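PDB 5FLW: Exo-beta-1,3-galactanase from Bifidobacterium bifidum, which probably releases galactose units from the non-reducing ends of beta-1,3-galactan chains, as a glycoside hydrolase of family 43. Local coordinates for residues A[25-29]-A[30-34]; A[87-90]-A[91-94]; A[163-166]-A[167-171]. All blocks are in the same frame, centred on the assembly; numbering follows the deposited sequence.

Contact 1. Residues A[25-29]-A[30-34]; sequences LQKFG and DTWYA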
loop_
_atom_site.group_PDB
_atom_site.type_symbol
_atom_site.label_atom_id
_atom_site.label_comp_id
_atom_site.label_asym_id
_atom_site.label_seq_id
_atom_site.Cartn_x
_atom_site.Cartn_y
_atom_site.Cartn_z
ATOM N N LEU A 25 3.179 4.311 -3.156
ATOM C CA LEU A 25 4.371 5.072 -3.521
ATOM C C LEU A 25 4.895 4.569 -4.853
ATOM O O LEU A 25 5.036 3.356 -5.050
ATOM C CB LEU A 25 5.518 4.857 -2.530
ATOM C CG LEU A 25 5.581 5.667 -1.263
ATOM C CD1 LEU A 25 6.704 5.083 -0.395
ATOM C CD2 LEU A 25 5.864 7.117 -1.630
ATOM N N GLN A 26 5.245 5.503 -5.745
ATOM C CA GLN A 26 5.834 5.193 -7.040
ATOM C C GLN A 26 6.904 6.222 -7.346
ATOM O O GLN A 26 6.713 7.405 -7.074
ATOM C CB GLN A 26 4.789 5.341 -8.148
ATOM C CG GLN A 26 3.771 4.224 -8.229
ATOM C CD GLN A 26 4.418 2.930 -8.632
ATOM O OE1 GLN A 26 4.882 2.786 -9.766
ATOM N NE2 GLN A 26 4.469 1.981 -7.712
ATOM N N LYS A 27 8.025 5.772 -7.913
ATOM C CA LYS A 27 9.064 6.680 -8.383
ATOM C C LYS A 27 8.901 6.852 -9.890
ATOM O O LYS A 27 9.010 5.876 -10.639
ATOM C CB LYS A 27 10.459 6.163 -8.031
ATOM C CG LYS A 27 11.522 7.267 -8.076
ATOM C CD LYS A 27 12.915 6.720 -7.841
ATOM C CE LYS A 27 13.954 7.838 -7.792
ATOM N NZ LYS A 27 15.307 7.348 -7.347
ATOM N N PHE A 28 8.598 8.080 -10.324
ATOM C CA PHE A 28 8.504 8.434 -11.739
ATOM C C PHE A 28 9.544 9.516 -11.998
ATOM O O PHE A 28 9.504 10.582 -11.365
ATOM C CB PHE A 28 7.114 8.994 -12.054
ATOM C CG PHE A 28 5.977 8.062 -11.750
ATOM C CD1 PHE A 28 6.002 6.743 -12.197
ATOM C CD2 PHE A 28 4.864 8.515 -11.049
ATOM C CE1 PHE A 28 4.941 5.881 -11.943
ATOM C CE2 PHE A 28 3.796 7.657 -10.776
ATOM C CZ PHE A 28 3.834 6.338 -11.240
ATOM N N GLY A 29 10.440 9.270 -12.956
ATOM C CA GLY A 29 11.610 10.123 -13.081
ATOM C C GLY A 29 12.472 10.055 -11.822
ATOM O O GLY A 29 12.771 8.977 -11.278
ATOM N N ASP A 30 12.856 11.224 -11.316
ATOM C CA ASP A 30 13.710 11.320 -10.145
ATOM C C ASP A 30 12.925 11.625 -8.858
ATOM O O ASP A 30 13.533 11.920 -7.819
ATOM C CB ASP A 30 14.782 12.385 -10.405
ATOM C CG ASP A 30 14.199 13.814 -10.431
ATOM O OD1 ASP A 30 12.954 13.974 -10.474
ATOM O OD2 ASP A 30 14.994 14.793 -10.406
ATOM N N THR A 31 11.593 11.531 -8.903
ATOM C CA THR A 31 10.725 11.987 -7.826
ATOM C C THR A 31 9.816 10.860 -7.350
ATOM O O THR A 31 9.283 10.097 -8.165
ATOM C CB THR A 31 9.909 13.169 -8.351
ATOM O OG1 THR A 31 10.813 14.219 -8.717
ATOM C CG2 THR A 31 8.900 13.671 -7.329
ATOM N N TRP A 32 9.638 10.760 -6.026
ATOM C CA TRP A 32 8.686 9.835 -5.420
ATOM C C TRP A 32 7.306 10.480 -5.337
ATOM O O TRP A 32 7.179 11.638 -4.926
ATOM C CB TRP A 32 9.143 9.396 -4.027
ATOM C CG TRP A 32 10.278 8.372 -4.095
ATOM C CD1 TRP A 32 11.619 8.617 -4.001
ATOM C CD2 TRP A 32 10.138 6.958 -4.282
ATOM N NE1 TRP A 32 12.330 7.438 -4.134
ATOM C CE2 TRP A 32 11.440 6.408 -4.297
ATOM C CE3 TRP A 32 9.034 6.104 -4.417
ATOM C CZ2 TRP A 32 11.673 5.042 -4.450
ATOM C CZ3 TRP A 32 9.268 4.732 -4.585
ATOM C CH2 TRP A 32 10.576 4.219 -4.591
ATOM N N TYR A 33 6.284 9.727 -5.733
ATOM C CA TYR A 33 4.895 10.156 -5.648
ATOM C C TYR A 33 4.175 9.280 -4.633
ATOM O O TYR A 33 4.147 8.053 -4.792
ATOM C CB TYR A 33 4.204 10.004 -7.007
ATOM C CG TYR A 33 4.711 10.977 -8.037
ATOM C CD1 TYR A 33 5.988 10.848 -8.571
ATOM C CD2 TYR A 33 3.915 12.050 -8.459
ATOM C CE1 TYR A 33 6.475 11.751 -9.515
ATOM C CE2 TYR A 33 4.385 12.969 -9.406
ATOM C CZ TYR A 33 5.675 12.814 -9.924
ATOM O OH TYR A 33 6.178 13.696 -10.865
ATOM N N ALA A 34 3.566 9.904 -3.624
ATOM C CA ALA A 34 2.726 9.206 -2.651
ATOM C C ALA A 34 1.254 9.509 -2.927
ATOM O O ALA A 34 0.893 10.651 -3.246
ATOM C CB ALA A 34 3.069 9.637 -1.217
HETATM O O HOH W 1 15.314 6.980 -4.538
HETATM O O HOH W 2 8.589 13.162 -12.300
#
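A tight beta hairpin, a type II' turn from F28 to T31 joining strands 24-28 and 31-37 of the first blade of the five-bladed beta-propeller of family 43, brings K27 against W32 and F28 against Y33. Backbone bonds hold Q26 to Y33 in both directions, and the bond from Y33 N to Q26 O, at 2.7 Å, is nearly straight. At the turn F28 N donates to T31 O, while the return bond from T31 N to F28 O is long and weak. On the face with L25 and A34, the aliphatic chain of K27 lies across the indole: CB stands over the centre of the six-membered ring of W32, 3.6 Å from its centroid and 2° off the normal, a CH-pi contact. With CG anti to the backbone N (chi1 -161°) and the chain extended beyond it, CD reaches W32 NE1 at 3.8 Å. L25 and W32 also touch V249 of strand 244-250, which joins this face of the hairpin to that strand. On the other face F28 and Y33 meet obliquely, ring planes at 51°, with F28 CD2 over one face of the phenol and 3.6 Å from Y33 CD1. Two waters bridge polar groups: one links F28 O to Y33 OH, and the other, in the indole plane, accepts from W32 NE1 at 3.0 Å and from K27 NZ at 2.8 Å.

Contact 2. Residues A[87-90]-A[91-94]; sequences LHCP and ATGK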
loop_
_atom_site.group_PDB
_atom_site.type_symbol
_atom_site.label_atom_id
_atom_site.label_comp_id
_atom_site.label_asym_id
_atom_site.label_seq_id
_atom_site.Cartn_x
_atom_site.Cartn_y
_atom_site.Cartn_z
ATOM N N LEU A 87 -0.069 2.764 -10.773
ATOM C CA LEU A 87 0.973 2.205 -11.625
ATOM C C LEU A 87 0.997 2.978 -12.937
ATOM O O LEU A 87 -0.035 3.505 -13.390
ATOM C CB LEU A 87 0.741 0.716 -11.963
ATOM C CG LEU A 87 0.904 -0.311 -10.831
ATOM C CD1 LEU A 87 0.505 -1.727 -11.313
ATOM C CD2 LEU A 87 2.313 -0.312 -10.271
ATOM N N HIS A 88 2.192 3.055 -13.540
ATOM C CA HIS A 88 2.361 3.617 -14.876
ATOM C C HIS A 88 2.325 2.461 -15.880
ATOM O O HIS A 88 3.132 1.522 -15.779
ATOM C CB HIS A 88 3.672 4.415 -14.961
ATOM C CG HIS A 88 3.828 5.210 -16.228
ATOM N ND1 HIS A 88 5.061 5.562 -16.737
ATOM C CD2 HIS A 88 2.912 5.731 -17.078
ATOM C CE1 HIS A 88 4.897 6.278 -17.836
ATOM N NE2 HIS A 88 3.604 6.368 -18.084
ATOM N N CYS A 89 1.372 2.522 -16.834
ATOM C CA CYS A 89 1.126 1.410 -17.759
ATOM C C CYS A 89 2.088 1.479 -18.940
ATOM O O CYS A 89 2.015 2.429 -19.730
ATOM C CB CYS A 89 -0.299 1.460 -18.289
ATOM S SG CYS A 89 -0.631 0.158 -19.477
ATOM N N PRO A 90 2.969 0.492 -19.125
ATOM C CA PRO A 90 3.931 0.596 -20.241
ATOM C C PRO A 90 3.277 0.634 -21.614
ATOM O O PRO A 90 3.718 1.392 -22.496
ATOM C CB PRO A 90 4.814 -0.641 -20.054
ATOM C CG PRO A 90 4.642 -1.011 -18.615
ATOM C CD PRO A 90 3.230 -0.684 -18.275
ATOM N N ALA A 91 2.206 -0.146 -21.815
ATOM C CA ALA A 91 1.644 -0.257 -23.157
ATOM C C ALA A 91 0.923 1.016 -23.576
ATOM O O ALA A 91 0.926 1.353 -24.759
ATOM C CB ALA A 91 0.703 -1.459 -23.241
ATOM N N THR A 92 0.335 1.758 -22.625
ATOM C CA THR A 92 -0.516 2.892 -22.949
ATOM C C THR A 92 0.071 4.231 -22.532
ATOM O O THR A 92 -0.399 5.262 -23.023
ATOM C CB THR A 92 -1.875 2.760 -22.247
ATOM O OG1 THR A 92 -1.679 2.883 -20.836
ATOM C CG2 THR A 92 -2.581 1.418 -22.570
ATOM N N GLY A 93 1.037 4.244 -21.610
ATOM C CA GLY A 93 1.545 5.471 -21.031
ATOM C C GLY A 93 0.634 6.128 -20.008
ATOM O O GLY A 93 0.973 7.209 -19.497
ATOM N N LYS A 94 -0.530 5.551 -19.726
ATOM C CA LYS A 94 -1.433 6.149 -18.754
ATOM C C LYS A 94 -1.003 5.807 -17.324
ATOM O O LYS A 94 -0.285 4.828 -17.064
ATOM C CB LYS A 94 -2.878 5.679 -18.988
ATOM C CG LYS A 94 -3.414 5.961 -20.389
ATOM C CD LYS A 94 -3.201 7.432 -20.771
ATOM C CE LYS A 94 -3.849 7.771 -22.114
ATOM N NZ LYS A 94 -3.455 9.137 -22.600
#
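Backbone bonds between C89 and residues 92-94 fix the shape of this turn. C89 N donates to K94 O at 2.8 Å in an almost perfectly straight line, 177° at the hydrogen, and C89 O receives G93 N, also at 2.8 Å, together with a longer, weak bond from T92 N. One residue therefore uses both its amide and its carbonyl to hold the returning chain. G93, with a positive phi, takes part in the reversal.

Side chains add polar contacts on two flanks. The imidazole of H88 presents its edge to the returning backbone: NE2 makes a weak bond to G93 O, 3.1 Å away and bent to 132°, and CD2 lies 3.3 Å from K94 O. CG anti to the backbone N (chi1 -171°) carries the ring to this side, where it also stacks on Y95. The end of strand 80-88 and the loop leading to strand 95-102, its neighbour in the second antiparallel blade of the propeller, are joined here. Cutting H88 back to an alanine is likely to leave G93 O without the NE2 donor and Y95 without the imidazole stacked on it.

Sulfur and hydroxyl meet on the other flank. C89 SG sits 3.2 Å from T92 OG1 and accepts a weak bond from T92 N. That same hydroxyl oxygen receives K94 N at 3.1 Å, closing an ST turn, while the lysine's chain runs away from the loop and ends in a salt bridge between K94 NZ and D117.

Contact 3. Residues A[163-166]-A[167-171]; sequences YRLA and DDYLT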
loop_
_atom_site.group_PDB
_atom_site.type_symbol
_atom_site.label_atom_id
_atom_site.label_comp_id
_atom_site.label_asym_id
_atom_site.label_seq_id
_atom_site.Cartn_x
_atom_site.Cartn_y
_atom_site.Cartn_z
ATOM N N TYR A 163 -2.976 -10.770 -8.377
ATOM C CA TYR A 163 -3.713 -10.750 -9.634
ATOM C C TYR A 163 -2.866 -10.071 -10.706
ATOM O O TYR A 163 -2.348 -8.971 -10.476
ATOM C CB TYR A 163 -4.979 -9.922 -9.470
ATOM C CG TYR A 163 -6.089 -10.537 -8.655
ATOM C CD1 TYR A 163 -6.571 -11.828 -8.937
ATOM C CD2 TYR A 163 -6.718 -9.797 -7.648
ATOM C CE1 TYR A 163 -7.635 -12.367 -8.199
ATOM C CE2 TYR A 163 -7.760 -10.330 -6.908
ATOM C CZ TYR A 163 -8.219 -11.599 -7.192
ATOM O OH TYR A 163 -9.247 -12.117 -6.457
ATOM N N ARG A 164 -2.753 -10.692 -11.877
ATOM C CA ARG A 164 -2.045 -10.064 -12.986
ATOM C C ARG A 164 -3.009 -9.181 -13.779
ATOM O O ARG A 164 -4.133 -9.593 -14.078
ATOM C CB ARG A 164 -1.373 -11.087 -13.900
ATOM C CG ARG A 164 -0.510 -10.468 -15.013
ATOM C CD ARG A 164 0.376 -11.493 -15.690
ATOM N NE ARG A 164 -0.394 -12.640 -16.192
ATOM C CZ ARG A 164 -0.849 -12.775 -17.440
ATOM N NH1 ARG A 164 -0.605 -11.828 -18.344
ATOM N NH2 ARG A 164 -1.534 -13.869 -17.798
ATOM N N LEU A 165 -2.553 -7.973 -14.116
ATOM C CA LEU A 165 -3.358 -7.031 -14.873
ATOM C C LEU A 165 -3.226 -7.301 -16.370
ATOM O O LEU A 165 -2.186 -7.784 -16.855
ATOM C CB LEU A 165 -2.864 -5.608 -14.602
ATOM C CG LEU A 165 -3.040 -5.114 -13.163
ATOM C CD1 LEU A 165 -2.126 -3.912 -12.858
ATOM C CD2 LEU A 165 -4.494 -4.736 -12.927
ATOM N N ALA A 166 -4.278 -6.924 -17.106
ATOM C CA ALA A 166 -4.210 -6.840 -18.556
ATOM C C ALA A 166 -3.122 -5.841 -18.954
ATOM O O ALA A 166 -2.672 -5.013 -18.146
ATOM C CB ALA A 166 -5.554 -6.349 -19.094
ATOM N N ASP A 167 -2.689 -5.924 -20.219
ATOM C CA ASP A 167 -1.618 -5.047 -20.699
ATOM C C ASP A 167 -1.975 -3.573 -20.606
ATOM O O ASP A 167 -1.074 -2.735 -20.518
ATOM C CB ASP A 167 -1.257 -5.343 -22.155
ATOM C CG ASP A 167 -0.525 -6.654 -22.331
ATOM O OD1 ASP A 167 -0.013 -7.211 -21.328
ATOM O OD2 ASP A 167 -0.496 -7.140 -23.486
ATOM N N ASP A 168 -3.254 -3.219 -20.709
ATOM C CA ASP A 168 -3.634 -1.821 -20.536
ATOM C C ASP A 168 -3.837 -1.441 -19.067
ATOM O O ASP A 168 -4.248 -0.308 -18.783
ATOM C CB ASP A 168 -4.868 -1.485 -21.377
ATOM C CG ASP A 168 -6.109 -2.252 -20.939
ATOM O OD1 ASP A 168 -6.078 -2.942 -19.905
ATOM O OD2 ASP A 168 -7.145 -2.148 -21.643
ATOM N N TYR A 169 -3.590 -2.373 -18.141
ATOM C CA TYR A 169 -3.634 -2.160 -16.697
ATOM C C TYR A 169 -5.034 -1.842 -16.157
ATOM O O TYR A 169 -5.150 -1.467 -14.979
ATOM C CB TYR A 169 -2.617 -1.100 -16.245
ATOM C CG TYR A 169 -1.179 -1.574 -16.088
ATOM C CD1 TYR A 169 -0.705 -2.728 -16.723
ATOM C CD2 TYR A 169 -0.288 -0.868 -15.274
ATOM C CE1 TYR A 169 0.627 -3.152 -16.558
ATOM C CE2 TYR A 169 1.034 -1.279 -15.108
ATOM C CZ TYR A 169 1.492 -2.408 -15.742
ATOM O OH TYR A 169 2.817 -2.803 -15.550
ATOM N N LEU A 170 -6.112 -2.024 -16.948
ATOM C CA LEU A 170 -7.453 -1.587 -16.536
ATOM C C LEU A 170 -8.298 -2.692 -15.900
ATOM O O LEU A 170 -9.338 -2.391 -15.290
ATOM C CB LEU A 170 -8.234 -1.016 -17.723
ATOM C CG LEU A 170 -7.601 0.187 -18.427
ATOM C CD1 LEU A 170 -8.480 0.595 -19.588
ATOM C CD2 LEU A 170 -7.401 1.321 -17.464
ATOM N N THR A 171 -7.883 -3.958 -16.041
ATOM C CA THR A 171 -8.608 -5.072 -15.437
ATOM C C THR A 171 -7.636 -6.223 -15.154
ATOM O O THR A 171 -6.434 -6.117 -15.406
ATOM C CB THR A 171 -9.823 -5.473 -16.283
ATOM O OG1 THR A 171 -10.648 -6.335 -15.494
ATOM C CG2 THR A 171 -9.394 -6.172 -17.575
HETATM O O HOH W 3 -1.342 -8.931 -19.198
#
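Apolar contact centres on L165 and Y169, whose side chains cross at about a right angle. L165 CD1 lies over one face of the phenol, displaced toward its rim and 4.3 Å from the Y169 ring centroid, a CH-pi contact. The other methyl, L165 CD2, turns to the backbone and comes 3.4 Å from T171 O. CG of Y169 is anti to its carbonyl carbon (chi1 -81°), which lays the ring edge against A166 O, in the ring plane and 3.3 Å from Y169 CD1. At the far end of the ring, Y169 OH is hydrogen-bonded to G147 O and Q143 NE2.

Two backbone hydrogen bonds close the loop. A166 N donates to T171 O at 2.9 Å, the donor tilted 32° from the carbonyl plane, and Y169 N reaches A166 O at 2.8 Å from well above that group's plane. T171 O thus takes the amide of A166 while L165 CA-H also points at it.

The two aspartates bond to the turn in different ways. D168 OD1, met from above the carboxylate plane, receives L170 N at 3.1 Å, and it also lies 3.5 Å from A166 CB. A water donates to both L165 O and D167 OD1, spanning the start of the loop. R164, further back on the strand, pairs with E174.

The backbone here is a type I beta turn from A166 to Y169, overlapped by an Asx turn at D168, in the loop that joins strands 159-165 and 172-179 within the third antiparallel blade of the propeller.

How the contacts relate
From the N terminus, contact 1 closes the hairpin between the outermost strand 24-28 and strand 31-37 of the first blade. Contact 2 then closes the loop from strand 80-88 to strand 95-102 in the second, and contact 3 the loop from strand 159-165 to strand 172-179 in the third. The three follow in series, without nesting or crossing. Contacts 1 and 2 meet where F28 CE1 packs on H88 CB at 3.6 Å. Contacts 2 and 3, with centres about 10 Å apart, touch more extensively through H88, C89, P90 and A91 against D167 and Y169. Contact 2 thus bridges the other two, which do not touch, and links three successive blades.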